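Local coordinates for protein alpha-rhamnosidase (Dictyoglomus thermophilum, PDB 6I60) that probably hydrolyses terminal non-reducing alpha-L-rhamnose residues from alpha-L-rhamnosides, at residues N845-E850 against V890-E895; A800-E805 against S817-M822. All blocks are in the same frame, centred on the assembly; numbering follows the deposited sequence.

Interaction 1 of 2, residues N845-E850 against V890-E895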
ATOM      1  N   ASN A 845       0.128 -20.479  -7.966  1.00 55.94           N
ATOM      2  CA  ASN A 845      -0.205 -21.699  -8.695  1.00 59.12           C
ATOM      3  C   ASN A 845       0.353 -22.928  -7.995  1.00 60.76           C
ATOM      4  O   ASN A 845      -0.261 -24.001  -8.031  1.00 54.94           O
ATOM      5  CB  ASN A 845       0.315 -21.614 -10.131  1.00 57.42           C
ATOM      6  CG  ASN A 845      -0.763 -21.203 -11.118  1.00 63.98           C
ATOM      7  OD1 ASN A 845      -1.527 -22.036 -11.606  1.00 73.71           O
ATOM      8  ND2 ASN A 845      -0.831 -19.909 -11.416  1.00 65.48           N
ATOM      9  N   LYS A 846       1.511 -22.791  -7.352  1.00 60.38           N
ATOM     10  CA  LYS A 846       2.064 -23.816  -6.480  1.00 59.03           C
ATOM     11  C   LYS A 846       2.433 -23.159  -5.160  1.00 59.04           C
ATOM     12  O   LYS A 846       3.019 -22.073  -5.146  1.00 54.99           O
ATOM     13  CB  LYS A 846       3.287 -24.490  -7.108  1.00 61.53           C
ATOM     14  CG  LYS A 846       3.986 -25.491  -6.201  1.00 65.18           C
ATOM     15  CD  LYS A 846       4.846 -26.456  -7.002  1.00 73.13           C
ATOM     16  CE  LYS A 846       4.577 -27.901  -6.607  1.00 75.71           C
ATOM     17  NZ  LYS A 846       5.199 -28.858  -7.565  1.00 75.35           N
ATOM     18  N   ILE A 847       2.075 -23.809  -4.057  1.00 53.99           N
ATOM     19  CA  ILE A 847       2.346 -23.304  -2.719  1.00 51.10           C
ATOM     20  C   ILE A 847       3.347 -24.230  -2.046  1.00 54.20           C
ATOM     21  O   ILE A 847       3.233 -25.457  -2.141  1.00 60.54           O
ATOM     22  CB  ILE A 847       1.052 -23.190  -1.889  1.00 54.03           C
ATOM     23  CG1 ILE A 847      -0.077 -22.612  -2.742  1.00 47.65           C
ATOM     24  CG2 ILE A 847       1.283 -22.342  -0.647  1.00 48.90           C
ATOM     25  CD1 ILE A 847      -1.416 -22.614  -2.053  1.00 47.24           C
ATOM     26  N   ILE A 848       4.331 -23.642  -1.374  1.00 56.71           N
ATOM     27  CA  ILE A 848       5.346 -24.387  -0.638  1.00 53.85           C
ATOM     28  C   ILE A 848       5.043 -24.231   0.846  1.00 50.58           C
ATOM     29  O   ILE A 848       5.137 -23.127   1.397  1.00 47.41           O
ATOM     30  CB  ILE A 848       6.764 -23.905  -0.969  1.00 49.49           C
ATOM     31  CG1 ILE A 848       6.982 -23.889  -2.482  1.00 56.99           C
ATOM     32  CG2 ILE A 848       7.797 -24.793  -0.298  1.00 54.22           C
ATOM     33  CD1 ILE A 848       8.367 -23.449  -2.893  1.00 56.72           C
ATOM     34  N   PHE A 849       4.673 -25.334   1.493  1.00 54.80           N
ATOM     35  CA  PHE A 849       4.397 -25.361   2.930  1.00 54.27           C
ATOM     36  C   PHE A 849       5.632 -25.930   3.624  1.00 52.85           C
ATOM     37  O   PHE A 849       5.750 -27.138   3.827  1.00 60.35           O
ATOM     38  CB  PHE A 849       3.151 -26.186   3.233  1.00 50.88           C
ATOM     39  CG  PHE A 849       1.892 -25.643   2.615  1.00 50.92           C
ATOM     40  CD1 PHE A 849       1.183 -24.627   3.236  1.00 54.09           C
ATOM     41  CD2 PHE A 849       1.412 -26.156   1.421  1.00 49.81           C
ATOM     42  CE1 PHE A 849       0.022 -24.129   2.673  1.00 51.19           C
ATOM     43  CE2 PHE A 849       0.252 -25.661   0.854  1.00 52.56           C
ATOM     44  CZ  PHE A 849      -0.445 -24.646   1.482  1.00 51.25           C
ATOM     45  N   GLU A 850       6.561 -25.047   3.992  1.00 46.56           N
ATOM     46  CA  GLU A 850       7.829 -25.437   4.612  1.00 52.43           C
ATOM     47  C   GLU A 850       7.976 -24.727   5.951  1.00 55.98           C
ATOM     48  O   GLU A 850       8.577 -23.643   6.027  1.00 58.17           O
ATOM     49  CB  GLU A 850       9.005 -25.120   3.693  1.00 52.67           C
ATOM     50  CG  GLU A 850      10.345 -25.600   4.214  1.00 47.54           C
ATOM     51  CD  GLU A 850      11.505 -25.051   3.413  1.00 53.33           C
ATOM     52  OE1 GLU A 850      11.584 -25.348   2.202  1.00 59.85           O
ATOM     53  OE2 GLU A 850      12.332 -24.318   3.993  1.00 53.33           O
ATOM     54  N   VAL A 890      -8.796 -24.343  -4.753  1.00 49.43           N
ATOM     55  CA  VAL A 890      -8.926 -24.973  -6.062  1.00 49.77           C
ATOM     56  C   VAL A 890      -8.111 -24.192  -7.099  1.00 54.53           C
ATOM     57  O   VAL A 890      -7.953 -22.967  -7.004  1.00 54.67           O
ATOM     58  CB  VAL A 890     -10.408 -25.072  -6.469  1.00 48.98           C
ATOM     59  CG1 VAL A 890     -10.597 -26.075  -7.586  1.00 61.65           C
ATOM     60  CG2 VAL A 890     -11.272 -25.470  -5.275  1.00 44.52           C
ATOM     61  N   ASN A 891      -7.590 -24.917  -8.096  1.00 52.13           N
ATOM     62  CA  ASN A 891      -6.676 -24.381  -9.117  1.00 49.78           C
ATOM     63  C   ASN A 891      -5.317 -24.026  -8.512  1.00 45.95           C
ATOM     64  O   ASN A 891      -4.679 -23.051  -8.907  1.00 48.63           O
ATOM     65  CB  ASN A 891      -7.269 -23.174  -9.852  1.00 49.40           C
ATOM     66  CG  ASN A 891      -6.742 -23.039 -11.263  1.00 55.87           C
ATOM     67  OD1 ASN A 891      -6.840 -23.971 -12.062  1.00 54.78           O
ATOM     68  ND2 ASN A 891      -6.178 -21.880 -11.580  1.00 60.22           N
ATOM     69  N   SER A 892      -4.864 -24.835  -7.558  1.00 53.09           N
ATOM     70  CA  SER A 892      -3.557 -24.650  -6.945  1.00 49.85           C
ATOM     71  C   SER A 892      -3.067 -25.994  -6.429  1.00 47.37           C
ATOM     72  O   SER A 892      -3.859 -26.898  -6.149  1.00 54.46           O
ATOM     73  CB  SER A 892      -3.605 -23.623  -5.811  1.00 54.87           C
ATOM     74  OG  SER A 892      -2.474 -23.748  -4.970  1.00 54.99           O
ATOM     75  N   GLU A 893      -1.748 -26.119  -6.311  1.00 45.56           N
ATOM     76  CA  GLU A 893      -1.125 -27.336  -5.815  1.00 57.49           C
ATOM     77  C   GLU A 893      -0.209 -27.003  -4.647  1.00 56.03           C
ATOM     78  O   GLU A 893       0.362 -25.911  -4.572  1.00 51.23           O
ATOM     79  CB  GLU A 893      -0.339 -28.062  -6.919  1.00 56.17           C
ATOM     80  CG  GLU A 893       0.957 -27.380  -7.328  1.00 62.80           C
ATOM     81  CD  GLU A 893       1.574 -28.000  -8.568  1.00 82.93           C
ATOM     82  OE1 GLU A 893       1.322 -27.488  -9.681  1.00 86.53           O
ATOM     83  OE2 GLU A 893       2.312 -29.000  -8.430  1.00 87.75           O
ATOM     84  N   GLY A 894      -0.079 -27.957  -3.730  1.00 50.81           N
ATOM     85  CA  GLY A 894       0.706 -27.780  -2.524  1.00 47.82           C
ATOM     86  C   GLY A 894       1.927 -28.678  -2.524  1.00 49.94           C
ATOM     87  O   GLY A 894       1.887 -29.804  -3.024  1.00 57.02           O
ATOM     88  N   GLU A 895       3.019 -28.172  -1.955  1.00 53.49           N
ATOM     89  CA  GLU A 895       4.275 -28.910  -1.824  1.00 56.83           C
ATOM     90  C   GLU A 895       4.691 -28.832  -0.356  1.00 58.14           C
ATOM     91  O   GLU A 895       5.333 -27.867   0.066  1.00 59.55           O
ATOM     92  CB  GLU A 895       5.343 -28.343  -2.754  1.00 64.51           C
ATOM     93  CG  GLU A 895       6.659 -29.103  -2.729  1.00 71.78           C
ATOM     94  CD  GLU A 895       7.619 -28.645  -3.812  1.00 75.45           C
ATOM     95  OE1 GLU A 895       7.276 -28.775  -5.006  1.00 67.59           O
ATOM     96  OE2 GLU A 895       8.716 -28.154  -3.466  1.00 75.49           O
TER
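Ile847 bonds through its backbone to both Glu893 and Glu895 in a short run of parallel beta pairing, a worked example of how one sheet can face two environments. Ile847 N donates to Glu893 O at 2.8 Å, and Ile847 O accepts Glu895 N at 2.7 Å; the next rung is Phe849 N on Glu895 O at 3.0 Å, and the pairing runs on to His897. Glu893 N reaches back to Asn845 O, so the pairing begins just ahead of the strand proper.

On the packed face, the Phe849 ring sets its edge against Gly894, with CE2 4.0 Å from Gly894 CA, while Ile847 CG2 lies over one face of that ring. Beneath this layer come Val871, Ile873, Ile886 and Val888 of the facing strands.

The other face, which carries Lys846, Glu893 and Glu895 alongside Ile848, is largely polar and more open to solvent. Lys846 holds CG anti to its own N (chi1 175°) and then bends at chi3 (-131°), which carries the amine between two acids: Lys846 NZ is 3.0 Å from Glu893 OE2 and 3.3 Å from Glu895 OE1, salt bridges of weak hydrogen-bond geometry. Arg931 shares Glu895 OE1, and His897 binds the other oxygen, so both oxygens of this carboxylate have partners.

Such a greasy inner face and charged outer face mark one sheet of a beta-sandwich, here the C-terminal domain.

Interaction 2 of 2, residues A800-E805 against S817-M822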
ATOM      1  N   ALA A 800       7.912   1.280  21.730  1.00 49.06           N
ATOM      2  CA  ALA A 800       7.523   1.524  20.347  1.00 47.82           C
ATOM      3  C   ALA A 800       6.278   0.712  20.014  1.00 50.22           C
ATOM      4  O   ALA A 800       6.262  -0.511  20.189  1.00 47.40           O
ATOM      5  CB  ALA A 800       8.663   1.173  19.392  1.00 47.38           C
ATOM      6  N   THR A 801       5.235   1.395  19.548  1.00 52.39           N
ATOM      7  CA  THR A 801       4.060   0.727  19.009  1.00 49.61           C
ATOM      8  C   THR A 801       4.122   0.583  17.496  1.00 49.68           C
ATOM      9  O   THR A 801       3.251  -0.071  16.911  1.00 54.18           O
ATOM     10  CB  THR A 801       2.782   1.479  19.400  1.00 53.16           C
ATOM     11  OG1 THR A 801       3.017   2.893  19.346  1.00 50.84           O
ATOM     12  CG2 THR A 801       2.346   1.090  20.808  1.00 42.13           C
ATOM     13  N   THR A 802       5.120   1.184  16.859  1.00 50.54           N
ATOM     14  CA  THR A 802       5.387   0.982  15.441  1.00 46.65           C
ATOM     15  C   THR A 802       6.883   0.703  15.317  1.00 41.95           C
ATOM     16  O   THR A 802       7.552   0.286  16.270  1.00 48.99           O
ATOM     17  CB  THR A 802       4.929   2.187  14.606  1.00 49.42           C
ATOM     18  OG1 THR A 802       5.332   3.405  15.248  1.00 52.58           O
ATOM     19  CG2 THR A 802       3.416   2.185  14.445  1.00 44.18           C
ATOM     20  N   LEU A 803       7.435   0.939  14.135  1.00 49.49           N
ATOM     21  CA  LEU A 803       8.851   0.717  13.888  1.00 44.54           C
ATOM     22  C   LEU A 803       9.575   2.051  13.763  1.00 50.10           C
ATOM     23  O   LEU A 803       9.023   3.032  13.258  1.00 57.35           O
ATOM     24  CB  LEU A 803       9.063  -0.123  12.625  1.00 44.24           C
ATOM     25  CG  LEU A 803       9.496  -1.569  12.881  1.00 47.23           C
ATOM     26  CD1 LEU A 803       8.459  -2.308  13.706  1.00 39.33           C
ATOM     27  CD2 LEU A 803       9.755  -2.292  11.572  1.00 51.04           C
ATOM     28  N   TRP A 804      10.817   2.079  14.237  1.00 52.95           N
ATOM     29  CA  TRP A 804      11.620   3.289  14.240  1.00 50.05           C
ATOM     30  C   TRP A 804      12.360   3.460  12.919  1.00 52.19           C
ATOM     31  O   TRP A 804      12.555   2.512  12.155  1.00 50.92           O
ATOM     32  CB  TRP A 804      12.637   3.266  15.380  1.00 52.33           C
ATOM     33  CG  TRP A 804      12.034   3.361  16.737  1.00 51.14           C
ATOM     34  CD1 TRP A 804      10.755   3.713  17.045  1.00 50.03           C
ATOM     35  CD2 TRP A 804      12.690   3.093  17.981  1.00 52.45           C
ATOM     36  NE1 TRP A 804      10.572   3.684  18.406  1.00 53.01           N
ATOM     37  CE2 TRP A 804      11.745   3.306  19.005  1.00 54.75           C
ATOM     38  CE3 TRP A 804      13.985   2.694  18.330  1.00 46.24           C
ATOM     39  CZ2 TRP A 804      12.052   3.133  20.352  1.00 53.32           C
ATOM     40  CZ3 TRP A 804      14.288   2.524  19.668  1.00 54.65           C
ATOM     41  CH2 TRP A 804      13.326   2.745  20.663  1.00 53.15           C
ATOM     42  N   GLU A 805      12.783   4.699  12.665  1.00 56.74           N
ATOM     43  CA  GLU A 805      13.651   4.976  11.529  1.00 52.58           C
ATOM     44  C   GLU A 805      15.077   4.509  11.785  1.00 54.10           C
ATOM     45  O   GLU A 805      15.751   4.046  10.858  1.00 48.63           O
ATOM     46  CB  GLU A 805      13.628   6.473  11.212  1.00 52.14           C
ATOM     47  CG  GLU A 805      14.583   6.908  10.114  1.00 55.12           C
ATOM     48  CD  GLU A 805      14.383   8.357   9.714  1.00 57.88           C
ATOM     49  OE1 GLU A 805      13.709   9.093  10.464  1.00 59.28           O
ATOM     50  OE2 GLU A 805      14.896   8.758   8.648  1.00 62.35           O
ATOM     51  N   SER A 817      12.577   9.692  13.423  1.00 57.72           N
ATOM     52  CA  SER A 817      11.148   9.404  13.408  1.00 56.63           C
ATOM     53  C   SER A 817      10.858   8.027  13.996  1.00 60.22           C
ATOM     54  O   SER A 817      11.674   7.104  13.913  1.00 61.10           O
ATOM     55  CB  SER A 817      10.596   9.484  11.988  1.00 59.47           C
ATOM     56  OG  SER A 817       9.368   8.782  11.885  1.00 56.16           O
ATOM     57  N   HIS A 818       9.670   7.897  14.589  1.00 61.08           N
ATOM     58  CA  HIS A 818       9.272   6.692  15.305  1.00 57.32           C
ATOM     59  C   HIS A 818       8.136   5.944  14.614  1.00 53.49           C
ATOM     60  O   HIS A 818       7.413   5.184  15.270  1.00 50.77           O
ATOM     61  CB  HIS A 818       8.874   7.042  16.739  1.00 51.82           C
ATOM     62  CG  HIS A 818      10.036   7.181  17.672  1.00 53.31           C
ATOM     63  ND1 HIS A 818      10.101   6.525  18.882  1.00 47.95           N
ATOM     64  CD2 HIS A 818      11.178   7.901  17.571  1.00 50.06           C
ATOM     65  CE1 HIS A 818      11.234   6.834  19.487  1.00 52.53           C
ATOM     66  NE2 HIS A 818      11.906   7.668  18.713  1.00 52.50           N
ATOM     67  N   ASN A 819       7.958   6.138  13.313  1.00 53.73           N
ATOM     68  CA  ASN A 819       6.927   5.427  12.567  1.00 50.66           C
ATOM     69  C   ASN A 819       7.393   5.231  11.126  1.00 50.80           C
ATOM     70  O   ASN A 819       6.780   5.696  10.168  1.00 50.97           O
ATOM     71  CB  ASN A 819       5.594   6.170  12.637  1.00 51.57           C
ATOM     72  CG  ASN A 819       4.411   5.276  12.305  1.00 49.86           C
ATOM     73  OD1 ASN A 819       4.580   4.145  11.847  1.00 46.49           O
ATOM     74  ND2 ASN A 819       3.205   5.781  12.536  1.00 47.58           N
ATOM     75  N   HIS A 820       8.501   4.520  10.958  1.00 51.06           N
ATOM     76  CA  HIS A 820       9.023   4.191   9.643  1.00 52.74           C
ATOM     77  C   HIS A 820       8.678   2.753   9.273  1.00 49.47           C
ATOM     78  O   HIS A 820       8.389   1.915  10.130  1.00 54.84           O
ATOM     79  CB  HIS A 820      10.538   4.399   9.588  1.00 56.92           C
ATOM     80  CG  HIS A 820      10.940   5.760   9.116  1.00 58.14           C
ATOM     81  ND1 HIS A 820      10.438   6.917   9.673  1.00 61.77           N
ATOM     82  CD2 HIS A 820      11.788   6.152   8.135  1.00 52.06           C
ATOM     83  CE1 HIS A 820      10.967   7.962   9.058  1.00 65.57           C
ATOM     84  NE2 HIS A 820      11.786   7.525   8.120  1.00 58.21           N
ATOM     85  N   ILE A 821       8.717   2.479   7.972  1.00 53.82           N
ATOM     86  CA  ILE A 821       8.320   1.183   7.436  1.00 53.75           C
ATOM     87  C   ILE A 821       9.446   0.480   6.691  1.00 55.87           C
ATOM     88  O   ILE A 821       9.286  -0.696   6.326  1.00 59.75           O
ATOM     89  CB  ILE A 821       7.080   1.321   6.522  1.00 55.55           C
ATOM     90  CG1 ILE A 821       6.407  -0.034   6.275  1.00 53.64           C
ATOM     91  CG2 ILE A 821       7.450   2.008   5.214  1.00 55.36           C
ATOM     92  CD1 ILE A 821       6.298  -0.902   7.508  1.00 52.02           C
ATOM     93  N   MET A 822      10.587   1.140   6.471  1.00 52.34           N
ATOM     94  CA  MET A 822      11.650   0.531   5.677  1.00 54.07           C
ATOM     95  C   MET A 822      12.197  -0.727   6.341  1.00 55.96           C
ATOM     96  O   MET A 822      12.535  -1.702   5.657  1.00 58.12           O
ATOM     97  CB  MET A 822      12.769   1.543   5.436  1.00 54.00           C
ATOM     98  CG  MET A 822      13.069   2.437   6.628  1.00 60.97           C
ATOM     99  SD  MET A 822      14.207   3.772   6.210  1.00 63.04           S
ATOM    100  CE  MET A 822      14.997   4.060   7.790  1.00 58.04           C
TER
HETATM  101  O   HOH W   1       6.333   1.966  11.651  1.00 41.61           O
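Glu805 and His820 lie side by side and point the same way, the carboxylate stacked on the imidazole with their planes 17° apart. Glu805 CB sits over the middle of the ring, 3.4 Å from the His820 ring centroid, a CH-pi contact. With CG anti to the backbone N (chi1 175°) and the chain extended, the acid runs along the ring, and Glu805 OE1 offers its anti lone pair to Ser817 N at 3.2 Å. Met822 CE touches the Glu805 chain as well.

A second layer fixes these partners. Ser817 OG meets His820 ND1 in the ring plane at 3.1 Å, which sets the rotation of the imidazole, and Gln499 holds the same hydroxyl. Backbone bonds lock the two segments together: Glu805 N to Ser817 O at 2.9 Å and His820 N to Leu803 O at 2.8 Å. With an alanine in place of His820, the Glu805 chain would probably lose the flat surface it lies on, and Ser817 OG its imidazole mate, although Arg500 would still hold the carboxylate.

Farther along, Thr802 OG1 donates in the carbonyl plane to His818 O at 2.7 Å. The His818 ring comes obliquely over one face of Trp804, the planes at 50°, and its NE2 is tied to Leu810 O. A water bound by Leu803 N also joins the Asn819 side chain and His820 O.

Arg500 forms a salt bridge with Glu805, and a triethylene glycol, probably from the crystallisation liquor, lies about 3 Å from that side chain and may mark a pocket. This buried loop of the six-hairpin glycosidase domain follows helix 792-797, whose Phe792 and Met795 meet Leu803 and Trp804; Trp484 of helix 473-488 and Asn371 of strand 371-373 pack on Thr802.

In the fold
Followed from the N terminus, the chain passes through the immunoglobulin-like and other beta-rich domains and most helices of the glycosidase domain before it reaches either contact. Interaction 2 comes first, closing a loop of 11 residues without helix or strand between helices 792-797 and 826-835. The chain then runs through helix 826-835 and strand 837-841 into interaction 1, which closes an excursion of 39 residues through strands 859-866, 869-877 and 882-888 of the facing sheet. The two loops are in series, neither nesting nor crossing. Their centres lie about 34 Å apart and their nearest atoms about 22 Å: one shapes a buried part of the helical domain, the other joins strands of the C-terminal sandwich.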